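Local atomic coordinates of probable M18 family aminopeptidase 1 (Thermotoga maritima, PDB entry 2GLF), a protein that probably acts as a zinc-dependent aminopeptidase of the M18 family, removing residues from the N-termini of peptides, and here carries manganese ions. Residues K378-Q383 with R444-K449; G85-V90 with P266-G271; A75-D80 with R259-A264; E14-F19 with D435-Y440. All blocks are in the same frame, centred on the assembly; numbering follows the deposited sequence.

Helix 433-449 ties most of this set together. Its first part meets the N-terminal helix 13-29 in contact 4, its last part meets the end of helix 370-382 in contact 1, centres about 17 Å apart. Contact 1 joins contact 2 where N87 ND2 reaches M447 O at 2.8 Å. Contacts 2 and 3, with centres about 7 Å apart, share a sheet: I270 O pairs with R77 N at 2.9 Å, and helix 248-263 precedes strand 270-275 in the chain. Y440 OH and S263 OG, 2.8 Å apart, connect contacts 4 and 3. The V89 side chain of contact 2 is about 13 Å from a manganese ion; the others lie away from the metals.

Contact 1 of 4, residues K378-Q383 with R444-K449; sequences KVLNEQ and RSLMEK
Apolar contact comes first, and V379 carries most of it. Its CG1 lies anti to the backbone N (chi1 173°), which points this methyl at the last turn of helix 433-449. There it meets L446 CD2 at 3.8 Å and K449 CB at 3.6 Å, and it also rests against the backbone carbonyl of S445, with V379 CG1 3.3 Å from S445 O. The second methyl, CG2, lies alongside K449 CB, so the valine straddles the start of the lysine chain. The next residue, L380, adds a looser touch, its CD2 4.3 Å from L446 CG.

At the end of helix 370-382 the packing involves the carbon parts of polar residues. Q383 CG sits 3.7 Å from S445 CB, and the bent glutamine chain crosses the CG and CD methylenes of K449 at about a right angle.

Polar groups are served within each helix or beyond the pair. S445 OG turns back to V441 O of its own helix. K378 NZ forms a salt bridge with E382 OE2 at 2.6 Å, using the carboxylate's syn lone pair, while E448 OE1 takes a weak bond from R444 NE in the guanidinium plane and an ordinary hydrogen bond from N265 N.

The segment axes approach to 9.6 Å at 119°, a steep helix-helix crossing that joins the C-terminal ends of helices 370-382 and 433-449 in the alpha/beta metallopeptidase fold.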
loop_
_atom_site.group_PDB
_atom_site.type_symbol
_atom_site.label_atom_id
_atom_site.label_comp_id
_atom_site.label_asym_id
_atom_site.label_seq_id
_atom_site.Cartn_x
_atom_site.Cartn_y
_atom_site.Cartn_z
ATOM N N LYS A 378 -45.142 32.699 -9.189
ATOM C CA LYS A 378 -46.085 33.794 -9.421
ATOM C C LYS A 378 -46.564 34.386 -8.099
ATOM O O LYS A 378 -46.444 35.594 -7.872
ATOM C CB LYS A 378 -47.281 33.296 -10.234
ATOM C CG LYS A 378 -48.114 34.395 -10.871
ATOM C CD LYS A 378 -49.166 33.804 -11.803
ATOM C CE LYS A 378 -49.901 34.877 -12.601
ATOM N NZ LYS A 378 -50.749 35.754 -11.743
ATOM N N VAL A 379 -47.100 33.534 -7.229
ATOM C CA VAL A 379 -47.581 33.986 -5.929
ATOM C C VAL A 379 -46.495 34.774 -5.191
ATOM O O VAL A 379 -46.720 35.911 -4.759
ATOM C CB VAL A 379 -48.009 32.796 -5.036
ATOM C CG1 VAL A 379 -48.344 33.297 -3.639
ATOM C CG2 VAL A 379 -49.213 32.085 -5.637
ATOM N N LEU A 380 -45.315 34.168 -5.057
ATOM C CA LEU A 380 -44.204 34.801 -4.364
ATOM C C LEU A 380 -43.922 36.197 -4.881
ATOM O O LEU A 380 -44.078 37.175 -4.157
ATOM C CB LEU A 380 -42.938 33.951 -4.481
ATOM C CG LEU A 380 -42.934 32.609 -3.746
ATOM C CD1 LEU A 380 -41.584 31.938 -3.958
ATOM C CD2 LEU A 380 -43.215 32.807 -2.257
ATOM N N ASN A 381 -43.503 36.289 -6.136
ATOM C CA ASN A 381 -43.191 37.582 -6.722
ATOM C C ASN A 381 -44.342 38.581 -6.614
ATOM O O ASN A 381 -44.114 39.769 -6.359
ATOM C CB ASN A 381 -42.774 37.415 -8.183
ATOM C CG ASN A 381 -41.454 36.701 -8.324
ATOM O OD1 ASN A 381 -40.506 36.979 -7.592
ATOM N ND2 ASN A 381 -41.378 35.782 -9.275
ATOM N N GLU A 382 -45.571 38.106 -6.799
ATOM C CA GLU A 382 -46.731 38.984 -6.709
ATOM C C GLU A 382 -46.952 39.543 -5.298
ATOM O O GLU A 382 -47.342 40.706 -5.142
ATOM C CB GLU A 382 -47.974 38.254 -7.213
ATOM C CG GLU A 382 -48.267 38.569 -8.673
ATOM C CD GLU A 382 -49.196 37.571 -9.335
ATOM O OE1 GLU A 382 -49.952 36.880 -8.619
ATOM O OE2 GLU A 382 -49.176 37.489 -10.582
ATOM N N GLN A 383 -46.694 38.732 -4.274
ATOM C CA GLN A 383 -46.847 39.186 -2.897
ATOM C C GLN A 383 -45.558 39.861 -2.414
ATOM O O GLN A 383 -45.443 40.253 -1.243
ATOM C CB GLN A 383 -47.182 38.014 -1.972
ATOM C CG GLN A 383 -48.478 37.304 -2.291
ATOM C CD GLN A 383 -49.635 38.263 -2.482
ATOM O OE1 GLN A 383 -49.737 38.932 -3.509
ATOM N NE2 GLN A 383 -50.511 38.338 -1.489
ATOM N N ARG A 444 -47.453 31.912 4.497
ATOM C CA ARG A 444 -48.766 32.518 4.679
ATOM C C ARG A 444 -49.386 32.932 3.359
ATOM O O ARG A 444 -50.548 32.631 3.085
ATOM C CB ARG A 444 -48.661 33.740 5.590
ATOM C CG ARG A 444 -49.951 34.516 5.723
ATOM C CD ARG A 444 -49.794 35.719 6.638
ATOM N NE ARG A 444 -50.981 36.570 6.606
ATOM C CZ ARG A 444 -51.167 37.627 7.389
ATOM N NH1 ARG A 444 -50.242 37.972 8.277
ATOM N NH2 ARG A 444 -52.282 38.338 7.283
ATOM N N SER A 445 -48.606 33.632 2.545
ATOM C CA SER A 445 -49.096 34.090 1.259
ATOM C C SER A 445 -49.250 32.942 0.263
ATOM O O SER A 445 -49.900 33.097 -0.765
ATOM C CB SER A 445 -48.170 35.173 0.704
ATOM O OG SER A 445 -46.824 34.742 0.707
ATOM N N LEU A 446 -48.656 31.792 0.558
ATOM C CA LEU A 446 -48.789 30.652 -0.336
ATOM C C LEU A 446 -50.064 29.887 -0.015
ATOM O O LEU A 446 -50.681 29.291 -0.905
ATOM C CB LEU A 446 -47.586 29.717 -0.221
ATOM C CG LEU A 446 -46.375 30.065 -1.090
ATOM C CD1 LEU A 446 -45.247 29.109 -0.768
ATOM C CD2 LEU A 446 -46.743 29.981 -2.566
HETATM N N MSE A 447 -50.456 29.897 1.256
HETATM C CA MSE A 447 -51.677 29.216 1.667
HETATM C C MSE A 447 -52.852 30.058 1.192
HETATM O O MSE A 447 -53.903 29.533 0.817
HETATM C CB MSE A 447 -51.744 29.094 3.185
HETATM C CG MSE A 447 -50.585 28.361 3.805
HETATM SE SE MSE A 447 -50.662 28.432 5.738
HETATM C CE MSE A 447 -50.807 26.539 6.112
ATOM N N GLU A 448 -52.649 31.372 1.208
ATOM C CA GLU A 448 -53.668 32.338 0.809
ATOM C C GLU A 448 -53.899 32.469 -0.689
ATOM O O GLU A 448 -55.041 32.589 -1.134
ATOM C CB GLU A 448 -53.317 33.731 1.349
ATOM C CG GLU A 448 -53.549 33.939 2.837
ATOM C CD GLU A 448 -53.084 35.313 3.319
ATOM O OE1 GLU A 448 -53.389 35.673 4.480
ATOM O OE2 GLU A 448 -52.407 36.029 2.543
ATOM N N LYS A 449 -52.822 32.439 -1.466
ATOM C CA LYS A 449 -52.938 32.638 -2.903
ATOM C C LYS A 449 -52.802 31.428 -3.830
ATOM O O LYS A 449 -53.095 31.549 -5.017
ATOM C CB LYS A 449 -51.946 33.723 -3.336
ATOM C CG LYS A 449 -51.942 34.976 -2.456
ATOM C CD LYS A 449 -52.923 36.039 -2.931
ATOM C CE LYS A 449 -54.377 35.652 -2.702
ATOM N NZ LYS A 449 -54.765 35.648 -1.265
#

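Contact 2 of 4, residues G85-V90 with P266-G271; sequences GLNLVV and PEKSIG
N87 N reaches S269 O at 2.9 Å. N87 also gives its carbonyl to the ladder: G271 N reaches N87 O at 3.1 Å. The third rung is V89 N to G271 O at 3.2 Å. G271 O also receives the CA of L88 in a CA-H...O contact.

Side chains close round this ladder. L88 lays CD2 against the backbone of G271, 3.4 Å from its C atom. On the face shared by N87 and I270, N87 CB meets I270 CG2 at 4.0 Å. The N87 amide is held from elsewhere, its ND2 bonding to M447 O and to the chain terminus at L450.

K268, earlier in its segment, stretches out fully, with CG anti to its backbone N (chi1 172°), and runs past the peptide of G85, bringing CE to 3.2 Å from G85 O. Its chain crosses that of N87 at about a right angle. S269 packs CB on L86 CB at 3.8 Å, while its OG bonds to V79 N.

The bridges N87-I270 and L88-G271 are parallel, placing strands 87-92 and 270-275 side by side in the mixed central sheet of the metallopeptidase fold; strand 87-92 leads on to the manganese ligand H92.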
loop_
_atom_site.group_PDB
_atom_site.type_symbol
_atom_site.label_atom_id
_atom_site.label_comp_id
_atom_site.label_asym_id
_atom_site.label_seq_id
_atom_site.Cartn_x
_atom_site.Cartn_y
_atom_site.Cartn_z
ATOM N N GLY A 85 -59.813 20.892 -2.797
ATOM C CA GLY A 85 -58.432 20.720 -2.382
ATOM C C GLY A 85 -58.065 21.712 -1.298
ATOM O O GLY A 85 -58.881 22.553 -0.916
ATOM N N LEU A 86 -56.846 21.619 -0.785
ATOM C CA LEU A 86 -56.411 22.553 0.242
ATOM C C LEU A 86 -54.942 22.894 0.092
ATOM O O LEU A 86 -54.216 22.233 -0.651
ATOM C CB LEU A 86 -56.700 22.008 1.653
ATOM C CG LEU A 86 -56.350 20.593 2.123
ATOM C CD1 LEU A 86 -56.870 20.413 3.551
ATOM C CD2 LEU A 86 -56.980 19.546 1.212
ATOM N N ASN A 87 -54.521 23.956 0.768
ATOM C CA ASN A 87 -53.133 24.390 0.733
ATOM C C ASN A 87 -52.459 23.945 2.021
ATOM O O ASN A 87 -52.631 24.557 3.074
ATOM C CB ASN A 87 -53.052 25.909 0.594
ATOM C CG ASN A 87 -53.224 26.372 -0.840
ATOM O OD1 ASN A 87 -53.519 25.571 -1.737
ATOM N ND2 ASN A 87 -53.034 27.670 -1.068
ATOM N N LEU A 88 -51.700 22.860 1.930
ATOM C CA LEU A 88 -51.005 22.322 3.084
ATOM C C LEU A 88 -49.512 22.568 3.028
ATOM O O LEU A 88 -48.890 22.475 1.974
ATOM C CB LEU A 88 -51.207 20.815 3.173
ATOM C CG LEU A 88 -52.603 20.252 3.345
ATOM C CD1 LEU A 88 -52.498 18.730 3.327
ATOM C CD2 LEU A 88 -53.215 20.752 4.644
ATOM N N VAL A 89 -48.946 22.890 4.176
ATOM C CA VAL A 89 -47.513 23.067 4.287
ATOM C C VAL A 89 -47.194 22.000 5.339
ATOM O O VAL A 89 -47.852 21.936 6.384
ATOM C CB VAL A 89 -47.159 24.488 4.774
ATOM C CG1 VAL A 89 -47.937 24.808 6.024
ATOM C CG2 VAL A 89 -45.673 24.604 5.029
ATOM N N VAL A 90 -46.232 21.129 5.051
ATOM C CA VAL A 90 -45.891 20.062 5.986
ATOM C C VAL A 90 -44.445 20.091 6.435
ATOM O O VAL A 90 -43.558 20.491 5.678
ATOM C CB VAL A 90 -46.170 18.682 5.372
ATOM C CG1 VAL A 90 -47.630 18.573 5.014
ATOM C CG2 VAL A 90 -45.304 18.473 4.138
ATOM N N PRO A 266 -57.508 32.566 4.515
ATOM C CA PRO A 266 -57.740 31.537 3.502
ATOM C C PRO A 266 -58.841 31.865 2.507
ATOM O O PRO A 266 -59.789 32.583 2.818
ATOM C CB PRO A 266 -58.085 30.303 4.332
ATOM C CG PRO A 266 -57.467 30.587 5.664
ATOM C CD PRO A 266 -57.779 32.030 5.858
ATOM N N GLU A 267 -58.702 31.323 1.304
ATOM C CA GLU A 267 -59.686 31.520 0.255
ATOM C C GLU A 267 -60.087 30.107 -0.130
ATOM O O GLU A 267 -61.098 29.875 -0.783
ATOM C CB GLU A 267 -59.048 32.239 -0.931
ATOM C CG GLU A 267 -60.033 32.968 -1.820
ATOM C CD GLU A 267 -59.342 33.848 -2.843
ATOM O OE1 GLU A 267 -58.465 34.645 -2.443
ATOM O OE2 GLU A 267 -59.678 33.751 -4.043
ATOM N N LYS A 268 -59.267 29.170 0.328
ATOM C CA LYS A 268 -59.423 27.745 0.079
ATOM C C LYS A 268 -58.982 27.070 1.384
ATOM O O LYS A 268 -58.127 27.599 2.089
ATOM C CB LYS A 268 -58.494 27.376 -1.080
ATOM C CG LYS A 268 -58.339 25.909 -1.404
ATOM C CD LYS A 268 -57.287 25.746 -2.499
ATOM C CE LYS A 268 -57.154 24.305 -2.950
ATOM N NZ LYS A 268 -56.116 24.126 -4.008
ATOM N N SER A 269 -59.562 25.931 1.731
ATOM C CA SER A 269 -59.158 25.261 2.963
ATOM C C SER A 269 -57.636 25.184 3.039
ATOM O O SER A 269 -56.968 24.981 2.025
ATOM C CB SER A 269 -59.721 23.836 3.024
ATOM O OG SER A 269 -61.117 23.819 3.267
ATOM N N ILE A 270 -57.086 25.349 4.236
ATOM C CA ILE A 270 -55.642 25.265 4.419
ATOM C C ILE A 270 -55.332 24.390 5.626
ATOM O O ILE A 270 -56.230 24.005 6.369
ATOM C CB ILE A 270 -55.012 26.643 4.654
ATOM C CG1 ILE A 270 -55.533 27.236 5.966
ATOM C CG2 ILE A 270 -55.303 27.547 3.476
ATOM C CD1 ILE A 270 -54.794 28.477 6.436
ATOM N N GLY A 271 -54.058 24.081 5.826
ATOM C CA GLY A 271 -53.690 23.254 6.956
ATOM C C GLY A 271 -52.206 22.967 7.041
ATOM O O GLY A 271 -51.461 23.202 6.084
#

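Contact 3 of 4, residues A75-D80 with R259-A264; sequences AFRVVD and RALLSA
Hydrogen bonds from R77 to two backbone carbonyls dominate this contact. NH1 serves both: R77 NH1 to L261 O is 2.8 Å, with that oxygen in the guanidinium plane and the donor nearly along the C=O axis. R77 NH1 to A264 O is 2.9 Å, less straight and tilted from both planes, at 22° out of the guanidinium plane. A weak bond from NH2 to the same A264 O makes that end of the grip forked. Together they hold the guanidinium against the carbonyls at the close of helix 248-263, where a positive group would be expected to suit the helix dipole. The arginine chain is extended at chi2 and then bends at chi3 (61°), turning its head toward the helix end.

Apolar packing fills in beneath. R77 and L261 run past each other in opposite directions, with R77 CD 3.9 Å from L261 CD1. The other leucine methyl goes to the strand's earlier residue, L261 CD2 lying 3.7 Å from A75 CB. The leucine also touches I270 and V272 of strand 270-275, so it bears on two neighbouring strands at once.

The axes of strand 75-77 and helix 259-263 are 9.7 Å apart and 25° from parallel. This is a helix lying on a sheet, the layered alpha/beta packing of the catalytic domain in this clan, with an arginine from the strand bonded to carbonyls where the helix ends.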
loop_
_atom_site.group_PDB
_atom_site.type_symbol
_atom_site.label_atom_id
_atom_site.label_comp_id
_atom_site.label_asym_id
_atom_site.label_seq_id
_atom_site.Cartn_x
_atom_site.Cartn_y
_atom_site.Cartn_z
ATOM N N ALA A 75 -53.214 20.053 11.698
ATOM C CA ALA A 75 -54.159 21.115 12.007
ATOM C C ALA A 75 -54.751 21.673 10.727
ATOM O O ALA A 75 -54.020 22.054 9.816
ATOM C CB ALA A 75 -53.469 22.223 12.779
ATOM N N PHE A 76 -56.076 21.716 10.653
ATOM C CA PHE A 76 -56.726 22.248 9.469
ATOM C C PHE A 76 -57.599 23.447 9.787
ATOM O O PHE A 76 -57.900 23.749 10.945
ATOM C CB PHE A 76 -57.603 21.193 8.789
ATOM C CG PHE A 76 -56.896 19.907 8.497
ATOM C CD1 PHE A 76 -57.023 18.817 9.360
ATOM C CD2 PHE A 76 -56.090 19.780 7.367
ATOM C CE1 PHE A 76 -56.357 17.626 9.101
ATOM C CE2 PHE A 76 -55.417 18.590 7.099
ATOM C CZ PHE A 76 -55.549 17.511 7.966
ATOM N N ARG A 77 -57.977 24.137 8.721
ATOM C CA ARG A 77 -58.871 25.279 8.776
ATOM C C ARG A 77 -59.730 25.070 7.539
ATOM O O ARG A 77 -59.549 25.731 6.516
ATOM C CB ARG A 77 -58.103 26.606 8.701
ATOM C CG ARG A 77 -57.508 27.029 10.026
ATOM C CD ARG A 77 -56.886 28.406 9.951
ATOM N NE ARG A 77 -57.869 29.428 9.604
ATOM C CZ ARG A 77 -57.571 30.706 9.371
ATOM N NH1 ARG A 77 -56.316 31.126 9.448
ATOM N NH2 ARG A 77 -58.531 31.564 9.046
ATOM N N VAL A 78 -60.628 24.090 7.633
ATOM C CA VAL A 78 -61.532 23.767 6.541
ATOM C C VAL A 78 -62.404 24.994 6.369
ATOM O O VAL A 78 -62.994 25.485 7.336
ATOM C CB VAL A 78 -62.400 22.550 6.880
ATOM C CG1 VAL A 78 -63.368 22.283 5.757
ATOM C CG2 VAL A 78 -61.518 21.338 7.104
ATOM N N VAL A 79 -62.476 25.488 5.140
ATOM C CA VAL A 79 -63.232 26.690 4.851
ATOM C C VAL A 79 -64.143 26.526 3.639
ATOM O O VAL A 79 -64.898 27.431 3.285
ATOM C CB VAL A 79 -62.246 27.866 4.645
ATOM C CG1 VAL A 79 -62.960 29.097 4.153
ATOM C CG2 VAL A 79 -61.549 28.174 5.965
ATOM N N ASP A 80 -64.079 25.362 3.007
ATOM C CA ASP A 80 -64.911 25.090 1.846
ATOM C C ASP A 80 -65.031 23.581 1.675
ATOM O O ASP A 80 -64.686 22.820 2.579
ATOM C CB ASP A 80 -64.293 25.701 0.590
ATOM C CG ASP A 80 -65.317 25.927 -0.513
ATOM O OD1 ASP A 80 -66.195 25.057 -0.703
ATOM O OD2 ASP A 80 -65.242 26.970 -1.196
ATOM N N ARG A 259 -47.446 29.603 12.642
ATOM C CA ARG A 259 -47.782 31.018 12.699
ATOM C C ARG A 259 -48.511 31.486 11.445
ATOM O O ARG A 259 -49.374 32.359 11.516
ATOM C CB ARG A 259 -46.519 31.858 12.927
ATOM C CG ARG A 259 -45.919 31.697 14.326
ATOM C CD ARG A 259 -46.856 32.241 15.399
ATOM N NE ARG A 259 -47.033 33.674 15.231
ATOM C CZ ARG A 259 -46.084 34.572 15.470
ATOM N NH1 ARG A 259 -44.895 34.179 15.901
ATOM N NH2 ARG A 259 -46.311 35.855 15.238
ATOM N N ALA A 260 -48.170 30.905 10.300
ATOM C CA ALA A 260 -48.823 31.268 9.049
ATOM C C ALA A 260 -50.260 30.761 9.091
ATOM O O ALA A 260 -51.200 31.503 8.808
ATOM C CB ALA A 260 -48.084 30.653 7.874
ATOM N N LEU A 261 -50.423 29.494 9.459
ATOM C CA LEU A 261 -51.742 28.877 9.548
ATOM C C LEU A 261 -52.672 29.733 10.377
ATOM O O LEU A 261 -53.809 29.983 9.990
ATOM C CB LEU A 261 -51.655 27.488 10.197
ATOM C CG LEU A 261 -53.001 26.791 10.440
ATOM C CD1 LEU A 261 -53.616 26.448 9.097
ATOM C CD2 LEU A 261 -52.835 25.529 11.267
ATOM N N LEU A 262 -52.171 30.186 11.522
ATOM C CA LEU A 262 -52.956 30.994 12.444
ATOM C C LEU A 262 -53.328 32.403 11.986
ATOM O O LEU A 262 -54.357 32.933 12.410
ATOM C CB LEU A 262 -52.235 31.086 13.792
ATOM C CG LEU A 262 -51.945 29.770 14.513
ATOM C CD1 LEU A 262 -51.432 30.069 15.907
ATOM C CD2 LEU A 262 -53.204 28.922 14.588
ATOM N N SER A 263 -52.518 33.015 11.126
ATOM C CA SER A 263 -52.810 34.377 10.706
ATOM C C SER A 263 -53.184 34.535 9.244
ATOM O O SER A 263 -53.295 35.649 8.737
ATOM C CB SER A 263 -51.623 35.283 11.025
ATOM O OG SER A 263 -50.509 34.940 10.227
ATOM N N ALA A 264 -53.391 33.430 8.560
ATOM C CA ALA A 264 -53.745 33.521 7.159
ATOM C C ALA A 264 -55.231 33.835 6.961
ATOM O O ALA A 264 -56.065 33.564 7.831
ATOM C CB ALA A 264 -53.384 32.216 6.452
#

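Contact 4 of 4, residues E14-F19 with D435-Y440; sequences EEIEAF and DLFETY
F19 and F437 both hold CG anti to the backbone N, and these torsions swing the two rings from their crossing helices into one aromatic group. F437 presents its edge to the face of F19 in an offset edge-to-face pair, centroids 5.6 Å apart and planes at 72°. The touching atom is F437 CD1, which lies 3.7 Å from F19 CB and equally close to F19 CG.

Y440, one turn further along helix 433-449, meets the same phenylalanine differently. Its ring and that of F19 form an offset stack, centroids 4.9 Å apart and planes at 28°, with F19 CE1 over one face of the tyrosine near its rim. F19 CZ comes up beside Y440 CB at 3.7 Å.

This three-ring cluster fastens helix 13-29, at the start of the chain, to helix 433-449 at its end; the segment axes cross almost perpendicularly, 93° apart, with a closest approach of 9.4 Å. F19 is thus wedged against the helix, with L436 completing the seat: both of its methyls reach the ring, CD1 along the CD2-CE2 side of F19.

Nearer the root of F437, I16 CG1 packs against F437 CB at 4.2 Å, the two side chains crossing at about a right angle. E15 passes obliquely across the CZ end of that ring, its CB 3.9 Å from F437 CZ and its carboxylate steeply inclined to the ring. The tyrosine hydroxyl turns away from the cluster, where Y440 OH bonds with S263 OG and takes a further bond from R444 NH1.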
loop_
_atom_site.group_PDB
_atom_site.type_symbol
_atom_site.label_atom_id
_atom_site.label_comp_id
_atom_site.label_asym_id
_atom_site.label_seq_id
_atom_site.Cartn_x
_atom_site.Cartn_y
_atom_site.Cartn_z
ATOM N N GLU A 14 -37.878 45.873 13.503
ATOM C CA GLU A 14 -38.859 45.642 14.557
ATOM C C GLU A 14 -39.723 44.390 14.374
ATOM O O GLU A 14 -39.964 43.654 15.335
ATOM C CB GLU A 14 -39.758 46.876 14.734
ATOM C CG GLU A 14 -39.900 47.760 13.503
ATOM C CD GLU A 14 -38.737 48.726 13.327
ATOM O OE1 GLU A 14 -38.697 49.435 12.298
ATOM O OE2 GLU A 14 -37.868 48.785 14.220
ATOM N N GLU A 15 -40.188 44.134 13.156
ATOM C CA GLU A 15 -41.018 42.957 12.933
ATOM C C GLU A 15 -40.207 41.661 12.995
ATOM O O GLU A 15 -40.697 40.642 13.473
ATOM C CB GLU A 15 -41.763 43.065 11.595
ATOM C CG GLU A 15 -42.821 44.164 11.575
ATOM C CD GLU A 15 -43.676 44.155 10.321
ATOM O OE1 GLU A 15 -44.395 43.162 10.092
ATOM O OE2 GLU A 15 -43.634 45.144 9.560
ATOM N N ILE A 16 -38.966 41.706 12.522
ATOM C CA ILE A 16 -38.088 40.537 12.530
ATOM C C ILE A 16 -37.700 40.194 13.965
ATOM O O ILE A 16 -37.842 39.054 14.397
ATOM C CB ILE A 16 -36.812 40.805 11.690
ATOM C CG1 ILE A 16 -37.175 40.853 10.198
ATOM C CG2 ILE A 16 -35.759 39.746 11.970
ATOM C CD1 ILE A 16 -36.097 41.423 9.320
ATOM N N GLU A 17 -37.213 41.187 14.703
ATOM C CA GLU A 17 -36.823 40.989 16.095
ATOM C C GLU A 17 -37.961 40.393 16.911
ATOM O O GLU A 17 -37.782 39.401 17.625
ATOM C CB GLU A 17 -36.398 42.315 16.723
ATOM C CG GLU A 17 -34.935 42.609 16.563
ATOM C CD GLU A 17 -34.085 41.493 17.120
ATOM O OE1 GLU A 17 -34.263 41.155 18.310
ATOM O OE2 GLU A 17 -33.246 40.952 16.367
ATOM N N ALA A 18 -39.134 41.011 16.806
ATOM C CA ALA A 18 -40.305 40.547 17.536
ATOM C C ALA A 18 -40.586 39.089 17.205
ATOM O O ALA A 18 -40.726 38.262 18.100
ATOM C CB ALA A 18 -41.511 41.403 17.181
ATOM N N PHE A 19 -40.639 38.785 15.911
ATOM C CA PHE A 19 -40.924 37.438 15.445
ATOM C C PHE A 19 -39.870 36.412 15.845
ATOM O O PHE A 19 -40.195 35.240 16.068
ATOM C CB PHE A 19 -41.084 37.419 13.925
ATOM C CG PHE A 19 -41.675 36.143 13.410
ATOM C CD1 PHE A 19 -43.024 35.863 13.605
ATOM C CD2 PHE A 19 -40.878 35.190 12.792
ATOM C CE1 PHE A 19 -43.569 34.651 13.198
ATOM C CE2 PHE A 19 -41.410 33.976 12.381
ATOM C CZ PHE A 19 -42.761 33.703 12.586
ATOM N N ASP A 435 -34.504 35.390 7.464
ATOM C CA ASP A 435 -35.075 34.272 6.725
ATOM C C ASP A 435 -36.219 33.645 7.512
ATOM O O ASP A 435 -37.259 33.288 6.947
ATOM C CB ASP A 435 -34.008 33.215 6.409
ATOM C CG ASP A 435 -32.974 33.705 5.396
ATOM O OD1 ASP A 435 -33.320 34.525 4.520
ATOM O OD2 ASP A 435 -31.814 33.253 5.464
ATOM N N LEU A 436 -36.030 33.519 8.819
ATOM C CA LEU A 436 -37.054 32.950 9.683
ATOM C C LEU A 436 -38.385 33.648 9.383
ATOM O O LEU A 436 -39.401 33.002 9.108
ATOM C CB LEU A 436 -36.658 33.168 11.144
ATOM C CG LEU A 436 -37.399 32.509 12.313
ATOM C CD1 LEU A 436 -37.915 33.596 13.233
ATOM C CD2 LEU A 436 -38.528 31.616 11.830
ATOM N N PHE A 437 -38.352 34.978 9.416
ATOM C CA PHE A 437 -39.522 35.810 9.166
ATOM C C PHE A 437 -40.043 35.664 7.748
ATOM O O PHE A 437 -41.233 35.431 7.532
ATOM C CB PHE A 437 -39.170 37.275 9.411
ATOM C CG PHE A 437 -40.353 38.210 9.359
ATOM C CD1 PHE A 437 -41.326 38.184 10.360
ATOM C CD2 PHE A 437 -40.486 39.127 8.320
ATOM C CE1 PHE A 437 -42.410 39.054 10.327
ATOM C CE2 PHE A 437 -41.567 40.000 8.277
ATOM C CZ PHE A 437 -42.533 39.963 9.287
ATOM N N GLU A 438 -39.152 35.802 6.779
ATOM C CA GLU A 438 -39.571 35.716 5.395
ATOM C C GLU A 438 -40.199 34.376 5.044
ATOM O O GLU A 438 -41.034 34.292 4.139
ATOM C CB GLU A 438 -38.399 36.004 4.467
ATOM C CG GLU A 438 -38.845 36.340 3.054
ATOM C CD GLU A 438 -39.706 37.589 2.995
ATOM O OE1 GLU A 438 -40.212 37.916 1.903
ATOM O OE2 GLU A 438 -39.872 38.249 4.037
ATOM N N THR A 439 -39.792 33.324 5.747
ATOM C CA THR A 439 -40.354 32.003 5.496
ATOM C C THR A 439 -41.818 32.078 5.887
ATOM O O THR A 439 -42.700 31.655 5.135
ATOM C CB THR A 439 -39.648 30.930 6.331
ATOM O OG1 THR A 439 -38.319 30.745 5.828
ATOM C CG2 THR A 439 -40.409 29.610 6.264
ATOM N N TYR A 440 -42.058 32.637 7.070
ATOM C CA TYR A 440 -43.407 32.834 7.599
ATOM C C TYR A 440 -44.266 33.612 6.600
ATOM O O TYR A 440 -45.448 33.341 6.437
ATOM C CB TYR A 440 -43.329 33.619 8.910
ATOM C CG TYR A 440 -44.605 34.338 9.268
ATOM C CD1 TYR A 440 -45.738 33.633 9.679
ATOM C CD2 TYR A 440 -44.683 35.725 9.184
ATOM C CE1 TYR A 440 -46.919 34.296 9.997
ATOM C CE2 TYR A 440 -45.855 36.397 9.500
ATOM C CZ TYR A 440 -46.969 35.680 9.903
ATOM O OH TYR A 440 -48.134 36.352 10.195
#